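Local coordinates for protein arabinan endo-1,5-alpha-l-arabinosidase A (Cellvibrio cellulosa, PDB 1GYH) that cleaves the alpha-1,5-linked arabinofuranosyl chains of linear arabinan, releasing almost exclusively arabinotriose during plant cell-wall breakdown, at residues Y70-L75 / D158-P163; Y202-A207 / L294-E299; Y234-G239 / G246-I251. All coordinates share one frame; numbering follows the deposited sequence.

In the fold
Following the chain from its N terminus through the five-bladed propeller, contact 1 comes first: the hairpin end of strand 63-72 is met 83 residues later by the loop between strands 151-155 and 169-173, joining the five-stranded sheet that holds strand 63-72 to the four-stranded sheet after it. It is complete before contact 2 opens at strand 202-209 and closes, 87 residues on, at the end of strand 286-296 in the last antiparallel sheet. Contact 3, a short local closure between 234-239 and 246-251, falls within the span of contact 2 and shares the sheet of strand 202-209; Tyr234 packs on Leu205, and Leu250 on Phe206. Contact 1 lies apart, its centre about 26 and 31 Å from those of contacts 2 and 3.

Contact 1: Y70-L75 / D158-P163; sequences YQHKGL and DDLTRP
The imidazole of His72 is covered on both faces by aliphatic carbon. Over one face sits Leu160 CD1, a CH-pi contact 3.6 Å from the ring centroid and 18° off the normal, with the methyl displaced toward CG, its nearest ring atom at 3.5 Å. On the opposite face lies Lys73 CG of the same hairpin, 3.7 Å above the plane and also shifted toward the rim. At the edge, in the ring plane, a water stands 3.0 Å from His72 NE2 and donates to Asp158 O at 2.8 Å; the ring and the loop backbone are thus linked through solvent, without a direct hydrogen bond between the segments. Carbon on both faces and the water at the rim together restrict how the ring can turn. His72 CG is anti to the backbone N (chi1 179°), which carries the imidazole out from the strand toward the loop. The same Leu160 methyl reaches Tyr70, two residues back on the strand, where CE2 is 4.1 Å from CD1 and the two side chains cross at about a right angle. One buried leucine branch therefore serves both aromatic residues. His72 also begins a type I' turn ending at Leu75, closed by backbone bonds in both directions between these two residues. This tight hairpin joins strands 63-72 and 75-82. Leu160 also touches Tyr77 on strand 75-82 and Leu160 O is hydrogen-bonded to Tyr79 OH, while Tyr70 packs against Ile132 and Ala134 of strand 131-134, so the loop after strand 151-155 lies against the hairpin where adjacent propeller sheets meet.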
loop_
_atom_site.group_PDB
_atom_site.type_symbol
_atom_site.label_atom_id
_atom_site.label_comp_id
_atom_site.label_asym_id
_atom_site.label_seq_id
_atom_site.Cartn_x
_atom_site.Cartn_y
_atom_site.Cartn_z
ATOM N N TYR A 70 -10.376 -2.870 -2.097
ATOM C CA TYR A 70 -11.402 -1.846 -1.963
ATOM C C TYR A 70 -12.767 -2.413 -2.289
ATOM O O TYR A 70 -12.959 -2.997 -3.356
ATOM C CB TYR A 70 -11.106 -0.673 -2.890
ATOM C CG TYR A 70 -11.995 0.556 -2.679
ATOM C CD1 TYR A 70 -11.824 1.392 -1.561
ATOM C CD2 TYR A 70 -12.978 0.890 -3.610
ATOM C CE1 TYR A 70 -12.650 2.510 -1.363
ATOM C CE2 TYR A 70 -13.781 2.006 -3.434
ATOM C CZ TYR A 70 -13.618 2.821 -2.306
ATOM O OH TYR A 70 -14.467 3.939 -2.121
ATOM N N GLN A 71 -13.723 -2.242 -1.364
ATOM C CA GLN A 71 -15.115 -2.635 -1.578
ATOM C C GLN A 71 -15.967 -1.467 -2.152
ATOM O O GLN A 71 -15.917 -0.321 -1.653
ATOM C CB GLN A 71 -15.737 -3.159 -0.267
ATOM C CG GLN A 71 -15.038 -4.407 0.256
ATOM C CD GLN A 71 -15.767 -5.132 1.348
ATOM O OE1 GLN A 71 -16.980 -5.360 1.239
ATOM N NE2 GLN A 71 -15.023 -5.555 2.395
ATOM N N HIS A 72 -16.737 -1.759 -3.191
ATOM C CA HIS A 72 -17.499 -0.753 -3.936
ATOM C C HIS A 72 -18.676 -1.408 -4.631
ATOM O O HIS A 72 -18.484 -2.332 -5.419
ATOM C CB HIS A 72 -16.613 -0.106 -4.993
ATOM C CG HIS A 72 -17.302 0.929 -5.833
ATOM N ND1 HIS A 72 -17.498 2.227 -5.409
ATOM C CD2 HIS A 72 -17.809 0.865 -7.093
ATOM C CE1 HIS A 72 -18.112 2.912 -6.360
ATOM N NE2 HIS A 72 -18.316 2.109 -7.394
ATOM N N LYS A 73 -19.888 -0.920 -4.339
ATOM C CA LYS A 73 -21.154 -1.433 -4.890
ATOM C C LYS A 73 -21.265 -2.966 -4.907
ATOM O O LYS A 73 -21.685 -3.554 -5.901
ATOM C CB LYS A 73 -21.439 -0.862 -6.293
ATOM C CG LYS A 73 -21.615 0.666 -6.375
ATOM C CD LYS A 73 -21.971 1.118 -7.782
ATOM C CE LYS A 73 -21.683 2.583 -8.016
ATOM N NZ LYS A 73 -22.662 3.448 -7.318
ATOM N N GLY A 74 -20.929 -3.615 -3.799
ATOM C CA GLY A 74 -21.140 -5.048 -3.701
ATOM C C GLY A 74 -20.010 -5.913 -4.258
ATOM O O GLY A 74 -20.013 -7.134 -4.037
ATOM N N LEU A 75 -19.030 -5.289 -4.922
ATOM C CA LEU A 75 -17.864 -6.004 -5.462
ATOM C C LEU A 75 -16.551 -5.749 -4.715
ATOM O O LEU A 75 -16.412 -4.769 -3.950
ATOM C CB LEU A 75 -17.665 -5.609 -6.922
ATOM C CG LEU A 75 -18.816 -5.857 -7.879
ATOM C CD1 LEU A 75 -18.405 -5.390 -9.261
ATOM C CD2 LEU A 75 -19.223 -7.324 -7.891
ATOM N N ASP A 158 -15.976 6.108 -13.503
ATOM C CA ASP A 158 -17.167 5.558 -12.851
ATOM C C ASP A 158 -17.073 4.074 -12.512
ATOM O O ASP A 158 -17.638 3.668 -11.477
ATOM C CB ASP A 158 -18.428 5.815 -13.683
ATOM C CG ASP A 158 -18.943 7.260 -13.577
ATOM O OD1 ASP A 158 -18.360 8.116 -12.863
ATOM O OD2 ASP A 158 -19.961 7.616 -14.186
ATOM N N ASP A 159 -16.355 3.257 -13.321
ATOM C CA ASP A 159 -16.198 1.815 -12.973
ATOM C C ASP A 159 -14.956 1.492 -12.177
ATOM O O ASP A 159 -14.703 0.310 -11.932
ATOM C CB ASP A 159 -16.191 0.772 -14.138
ATOM C CG ASP A 159 -16.978 1.219 -15.358
ATOM O OD1 ASP A 159 -18.202 1.152 -15.198
ATOM O OD2 ASP A 159 -16.558 1.611 -16.481
ATOM N N LEU A 160 -14.195 2.513 -11.813
ATOM C CA LEU A 160 -12.939 2.386 -11.057
ATOM C C LEU A 160 -11.820 1.579 -11.777
ATOM O O LEU A 160 -10.905 1.041 -11.115
ATOM C CB LEU A 160 -13.165 1.817 -9.660
ATOM C CG LEU A 160 -14.341 2.371 -8.853
ATOM C CD1 LEU A 160 -14.373 1.730 -7.490
ATOM C CD2 LEU A 160 -14.297 3.835 -8.707
ATOM N N THR A 161 -11.850 1.546 -13.105
ATOM C CA THR A 161 -10.812 0.791 -13.852
ATOM C C THR A 161 -9.802 1.635 -14.635
ATOM O O THR A 161 -8.804 1.088 -15.093
ATOM C CB THR A 161 -11.462 -0.231 -14.812
ATOM O OG1 THR A 161 -12.228 0.459 -15.800
ATOM C CG2 THR A 161 -12.465 -1.138 -14.068
ATOM N N ARG A 162 -10.085 2.926 -14.822
ATOM C CA ARG A 162 -9.195 3.826 -15.543
ATOM C C ARG A 162 -9.313 5.254 -14.991
ATOM O O ARG A 162 -10.308 5.577 -14.323
ATOM C CB ARG A 162 -9.537 3.850 -17.057
ATOM C CG ARG A 162 -8.584 2.901 -17.944
ATOM C CD ARG A 162 -9.317 1.769 -18.360
ATOM N NE ARG A 162 -8.714 0.693 -19.160
ATOM C CZ ARG A 162 -8.464 -0.536 -18.707
ATOM N NH1 ARG A 162 -8.536 -0.800 -17.395
ATOM N NH2 ARG A 162 -8.088 -1.509 -19.554
ATOM N N PRO A 163 -8.352 6.125 -15.316
ATOM C CA PRO A 163 -8.490 7.559 -14.970
ATOM C C PRO A 163 -9.782 8.148 -15.553
ATOM O O PRO A 163 -10.138 7.812 -16.695
ATOM C CB PRO A 163 -7.260 8.209 -15.615
ATOM C CG PRO A 163 -6.243 7.042 -15.737
ATOM C CD PRO A 163 -7.086 5.843 -16.032
HETATM O O HOH W 1 -19.503 2.099 -10.151
#

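Contact 2: Y202-A207 / L294-E299; sequences YYYLFA and LHWDGE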
loop_
_atom_site.group_PDB
_atom_site.type_symbol
_atom_site.label_atom_id
_atom_site.label_comp_id
_atom_site.label_asym_id
_atom_site.label_seq_id
_atom_site.Cartn_x
_atom_site.Cartn_y
_atom_site.Cartn_z
ATOM N N TYR A 202 -9.972 15.598 8.944
ATOM C CA TYR A 202 -8.800 15.534 8.091
ATOM C C TYR A 202 -8.642 14.206 7.356
ATOM O O TYR A 202 -9.117 13.149 7.820
ATOM C CB TYR A 202 -7.552 15.732 8.921
ATOM C CG TYR A 202 -7.332 17.117 9.444
ATOM C CD1 TYR A 202 -6.718 18.088 8.671
ATOM C CD2 TYR A 202 -7.715 17.456 10.746
ATOM C CE1 TYR A 202 -6.496 19.359 9.173
ATOM C CE2 TYR A 202 -7.480 18.733 11.255
ATOM C CZ TYR A 202 -6.886 19.667 10.461
ATOM O OH TYR A 202 -6.656 20.927 10.944
ATOM N N TYR A 203 -7.964 14.307 6.199
ATOM C CA TYR A 203 -7.382 13.166 5.510
ATOM C C TYR A 203 -5.932 13.030 5.974
ATOM O O TYR A 203 -5.190 14.013 5.975
ATOM C CB TYR A 203 -7.420 13.349 3.998
ATOM C CG TYR A 203 -8.794 13.299 3.410
ATOM C CD1 TYR A 203 -9.602 14.439 3.399
ATOM C CD2 TYR A 203 -9.326 12.115 2.900
ATOM C CE1 TYR A 203 -10.891 14.400 2.872
ATOM C CE2 TYR A 203 -10.607 12.068 2.390
ATOM C CZ TYR A 203 -11.382 13.213 2.367
ATOM O OH TYR A 203 -12.664 13.188 1.867
ATOM N N TYR A 204 -5.538 11.829 6.365
ATOM C CA TYR A 204 -4.155 11.574 6.780
ATOM C C TYR A 204 -3.425 10.737 5.714
ATOM O O TYR A 204 -3.859 9.638 5.392
ATOM C CB TYR A 204 -4.066 10.867 8.130
ATOM C CG TYR A 204 -4.578 11.750 9.271
ATOM C CD1 TYR A 204 -5.945 11.909 9.488
ATOM C CD2 TYR A 204 -3.697 12.444 10.091
ATOM C CE1 TYR A 204 -6.414 12.728 10.533
ATOM C CE2 TYR A 204 -4.176 13.296 11.131
ATOM C CZ TYR A 204 -5.516 13.420 11.342
ATOM O OH TYR A 204 -5.974 14.269 12.343
ATOM N N LEU A 205 -2.307 11.276 5.229
ATOM C CA LEU A 205 -1.445 10.598 4.232
ATOM C C LEU A 205 -0.288 9.985 4.960
ATOM O O LEU A 205 0.537 10.704 5.564
ATOM C CB LEU A 205 -0.945 11.593 3.174
ATOM C CG LEU A 205 0.154 11.062 2.208
ATOM C CD1 LEU A 205 -0.323 9.872 1.466
ATOM C CD2 LEU A 205 0.563 12.167 1.270
ATOM N N PHE A 206 -0.240 8.658 4.938
ATOM C CA PHE A 206 0.887 7.911 5.426
ATOM C C PHE A 206 1.835 7.589 4.227
ATOM O O PHE A 206 1.373 7.319 3.140
ATOM C CB PHE A 206 0.429 6.569 6.036
ATOM C CG PHE A 206 -0.527 6.707 7.208
ATOM C CD1 PHE A 206 -0.058 6.808 8.495
ATOM C CD2 PHE A 206 -1.896 6.721 7.004
ATOM C CE1 PHE A 206 -0.941 6.967 9.567
ATOM C CE2 PHE A 206 -2.779 6.875 8.089
ATOM C CZ PHE A 206 -2.297 6.967 9.350
ATOM N N ALA A 207 3.131 7.586 4.481
ATOM C CA ALA A 207 4.137 7.262 3.473
ATOM C C ALA A 207 5.335 6.607 4.121
ATOM O O ALA A 207 5.625 6.808 5.308
ATOM C CB ALA A 207 4.575 8.542 2.723
ATOM N N LEU A 294 -4.128 2.079 16.685
ATOM C CA LEU A 294 -3.850 3.423 16.248
ATOM C C LEU A 294 -4.603 4.401 17.170
ATOM O O LEU A 294 -5.855 4.424 17.174
ATOM C CB LEU A 294 -4.289 3.586 14.786
ATOM C CG LEU A 294 -3.878 4.822 13.969
ATOM C CD1 LEU A 294 -2.392 5.096 14.010
ATOM C CD2 LEU A 294 -4.354 4.592 12.498
ATOM N N HIS A 295 -3.838 5.205 17.902
ATOM C CA HIS A 295 -4.378 6.262 18.813
ATOM C C HIS A 295 -4.201 7.673 18.215
ATOM O O HIS A 295 -3.554 7.832 17.181
ATOM C CB HIS A 295 -3.699 6.200 20.200
ATOM C CG HIS A 295 -3.747 4.841 20.811
ATOM N ND1 HIS A 295 -2.717 3.931 20.678
ATOM C CD2 HIS A 295 -4.739 4.198 21.466
ATOM C CE1 HIS A 295 -3.064 2.798 21.261
ATOM N NE2 HIS A 295 -4.290 2.929 21.739
ATOM N N TRP A 296 -4.803 8.679 18.860
ATOM C CA TRP A 296 -4.743 10.081 18.407
ATOM C C TRP A 296 -4.458 10.987 19.587
ATOM O O TRP A 296 -5.121 10.888 20.615
ATOM C CB TRP A 296 -6.049 10.484 17.669
ATOM C CG TRP A 296 -6.402 9.484 16.598
ATOM C CD1 TRP A 296 -7.025 8.298 16.789
ATOM C CD2 TRP A 296 -6.043 9.527 15.207
ATOM N NE1 TRP A 296 -7.109 7.603 15.606
ATOM C CE2 TRP A 296 -6.503 8.331 14.620
ATOM C CE3 TRP A 296 -5.363 10.452 14.396
ATOM C CZ2 TRP A 296 -6.354 8.053 13.272
ATOM C CZ3 TRP A 296 -5.197 10.164 13.058
ATOM C CH2 TRP A 296 -5.686 8.977 12.510
ATOM N N ASP A 297 -3.461 11.862 19.446
ATOM C CA ASP A 297 -3.002 12.706 20.532
ATOM C C ASP A 297 -3.797 14.009 20.620
ATOM O O ASP A 297 -4.683 14.248 19.818
ATOM C CB ASP A 297 -1.462 12.962 20.478
ATOM C CG ASP A 297 -0.993 13.861 19.300
ATOM O OD1 ASP A 297 -1.790 14.613 18.653
ATOM O OD2 ASP A 297 0.243 13.862 18.972
ATOM N N GLY A 298 -3.459 14.810 21.623
ATOM C CA GLY A 298 -4.117 16.088 21.935
ATOM C C GLY A 298 -4.033 17.160 20.868
ATOM O O GLY A 298 -4.817 18.105 20.882
ATOM N N GLU A 299 -3.095 17.000 19.920
ATOM C CA GLU A 299 -2.957 17.905 18.774
ATOM C C GLU A 299 -3.546 17.353 17.459
ATOM O O GLU A 299 -3.400 17.972 16.406
ATOM C CB GLU A 299 -1.477 18.286 18.582
ATOM C CG GLU A 299 -0.863 19.084 19.729
ATOM C CD GLU A 299 -0.611 18.283 21.001
ATOM O OE1 GLU A 299 -0.113 17.144 20.915
ATOM O OE2 GLU A 299 -0.896 18.797 22.123
#
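Tyr204 is the first residue of 202-207 to touch the other segment, and it presents a ring face to Trp296. The indole comes edge-on: CZ3 stands 3.6 Å above the plane, over the centre of the phenol ring, with Tyr204 CZ its nearest atom at 3.7 Å. The planes are inclined at 60° and the centroids of the phenol and the six-membered indole ring are 4.9 Å apart, a tilted edge-to-face pair. With CG anti to the carbonyl carbon (chi1 -51°) the indole of Trp296 projects toward Tyr204, its benzo ring leading. Both polar ends are held elsewhere, Tyr204 OH by Gly300 O and Trp296 NE1 by Asp272 OD2, so each side chain is also held by a polar bond outside the stack. Two residues on, Phe206 projects from the same side of the strand and meets a methyl: its CZ is 4.4 Å from Leu294 CD2, a looser apolar contact. Pro302 touches Tyr204, Leu294 and Trp296, adding to the apolar layer. No hydrogen bond joins 202-207 to 294-299; the contact between them is made by side chains, as in the packing of neighbouring blades in the five-bladed beta-propeller of family 43.

Contact 3: Y234-G239 / G246-I251; sequences YLDKTG and GGSLLI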
loop_
_atom_site.group_PDB
_atom_site.type_symbol
_atom_site.label_atom_id
_atom_site.label_comp_id
_atom_site.label_asym_id
_atom_site.label_seq_id
_atom_site.Cartn_x
_atom_site.Cartn_y
_atom_site.Cartn_z
ATOM N N TYR A 234 -1.010 18.231 2.072
ATOM C CA TYR A 234 -0.754 17.489 3.281
ATOM C C TYR A 234 0.426 18.108 4.026
ATOM O O TYR A 234 1.561 18.182 3.491
ATOM C CB TYR A 234 -0.481 15.993 2.957
ATOM C CG TYR A 234 -1.724 15.274 2.432
ATOM C CD1 TYR A 234 -2.076 15.331 1.093
ATOM C CD2 TYR A 234 -2.564 14.553 3.299
ATOM C CE1 TYR A 234 -3.246 14.705 0.624
ATOM C CE2 TYR A 234 -3.731 13.948 2.844
ATOM C CZ TYR A 234 -4.065 14.001 1.509
ATOM O OH TYR A 234 -5.217 13.351 1.036
ATOM N N LEU A 235 0.163 18.584 5.236
ATOM C CA LEU A 235 1.130 19.239 6.078
ATOM C C LEU A 235 1.535 18.359 7.245
ATOM O O LEU A 235 0.737 17.586 7.767
ATOM C CB LEU A 235 0.547 20.572 6.632
ATOM C CG LEU A 235 -0.037 21.595 5.678
ATOM C CD1 LEU A 235 -0.389 22.898 6.417
ATOM C CD2 LEU A 235 0.919 21.870 4.506
ATOM N N ASP A 236 2.764 18.522 7.724
ATOM C CA ASP A 236 3.227 17.763 8.883
ATOM C C ASP A 236 3.007 18.589 10.192
ATOM O O ASP A 236 2.360 19.659 10.136
ATOM C CB ASP A 236 4.670 17.224 8.657
ATOM C CG ASP A 236 5.750 18.292 8.765
ATOM O OD1 ASP A 236 5.520 19.477 9.214
ATOM O OD2 ASP A 236 6.917 18.003 8.427
ATOM N N LYS A 237 3.497 18.088 11.330
ATOM C CA LYS A 237 3.309 18.748 12.647
ATOM C C LYS A 237 3.895 20.172 12.745
ATOM O O LYS A 237 3.414 21.010 13.560
ATOM C CB LYS A 237 3.853 17.899 13.808
ATOM C CG LYS A 237 3.163 16.573 14.001
ATOM C CD LYS A 237 3.852 15.724 15.046
ATOM C CE LYS A 237 3.056 14.454 15.353
ATOM N NZ LYS A 237 3.713 13.611 16.430
ATOM N N THR A 238 4.908 20.461 11.917
ATOM C CA THR A 238 5.540 21.754 11.878
ATOM C C THR A 238 4.958 22.669 10.809
ATOM O O THR A 238 5.423 23.792 10.672
ATOM C CB THR A 238 7.080 21.662 11.586
ATOM O OG1 THR A 238 7.288 21.177 10.249
ATOM C CG2 THR A 238 7.761 20.659 12.457
ATOM N N GLY A 239 3.977 22.204 10.054
ATOM C CA GLY A 239 3.374 23.000 8.995
ATOM C C GLY A 239 4.080 22.949 7.649
ATOM O O GLY A 239 3.874 23.808 6.776
ATOM N N GLY A 246 8.095 17.575 3.638
ATOM C CA GLY A 246 7.480 17.427 4.961
ATOM C C GLY A 246 7.079 15.995 5.293
ATOM O O GLY A 246 6.881 15.183 4.400
ATOM N N GLY A 247 6.969 15.700 6.591
ATOM C CA GLY A 247 6.481 14.422 7.090
ATOM C C GLY A 247 6.944 14.222 8.527
ATOM O O GLY A 247 8.157 14.320 8.850
ATOM N N SER A 248 5.990 13.916 9.414
ATOM C CA SER A 248 6.299 13.660 10.812
ATOM C C SER A 248 6.370 12.174 11.084
ATOM O O SER A 248 5.532 11.399 10.633
ATOM C CB SER A 248 5.239 14.292 11.742
ATOM O OG SER A 248 5.282 15.717 11.650
ATOM N N LEU A 249 7.359 11.805 11.890
ATOM C CA LEU A 249 7.561 10.430 12.319
ATOM C C LEU A 249 6.347 9.807 13.013
ATOM O O LEU A 249 5.816 10.371 13.969
ATOM C CB LEU A 249 8.802 10.309 13.215
ATOM C CG LEU A 249 9.030 8.911 13.822
ATOM C CD1 LEU A 249 9.323 7.912 12.727
ATOM C CD2 LEU A 249 10.125 8.877 14.889
ATOM N N LEU A 250 5.927 8.646 12.529
ATOM C CA LEU A 250 4.914 7.823 13.208
ATOM C C LEU A 250 5.513 6.643 13.973
ATOM O O LEU A 250 5.237 6.434 15.160
ATOM C CB LEU A 250 3.887 7.312 12.205
ATOM C CG LEU A 250 2.801 6.385 12.783
ATOM C CD1 LEU A 250 1.987 7.154 13.856
ATOM C CD2 LEU A 250 1.902 5.866 11.725
ATOM N N ILE A 251 6.333 5.845 13.286
ATOM C CA ILE A 251 7.005 4.720 13.906
ATOM C C ILE A 251 8.213 4.361 13.039
ATOM O O ILE A 251 8.122 4.380 11.794
ATOM C CB ILE A 251 6.072 3.499 14.062
ATOM C CG1 ILE A 251 6.756 2.335 14.798
ATOM C CG2 ILE A 251 5.378 3.088 12.697
ATOM C CD1 ILE A 251 5.749 1.215 15.283
HETATM O O HOH W 2 6.280 12.834 15.132
HETATM O O HOH W 3 2.803 11.152 14.547
#
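Asp236 and Ser248 supply the two side-chain acceptors that tie the loop 234-239 to the start of strand 248-251. Gly247 N donates to Asp236 OD2 at 2.9 Å, meeting the oxygen on its anti side and 19° out of the carboxylate plane. Asp236 OD1 is turned back into its own loop: Thr238 OG1 donates to it at 2.7 Å on the syn side, while Thr238 N comes from above the carboxylate plane at 2.9 Å, the bond that makes this an Asx turn. Arg240 N also bonds OD1. With CG between the backbone N and the carbonyl carbon (chi1 74°), the carboxylate can serve both the turn and the strand. A type I turn from Asp236 to Gly239 encloses the Asx turn, closed by Gly239 N to Asp236 O; it belongs to the longer connection between strands 221-227 and 248-251, the latter at the edge of its antiparallel propeller sheet. Lys237 N donates to Ser248 OG at 3.0 Å and 165°, nearly straight. The aliphatic part of Lys237 then runs alongside Ser248, CG lying 3.3 Å from OG, and the extended chain carries its ammonium to a water, which accepts from NZ at 3.0 Å and donates to Leu249 O at 2.8 Å. A second water lies near the same two atoms, its bond from NZ weak. Lys237 also touches Trp301, and Ser248 pairs through its backbone with Val224 of strand 221-227.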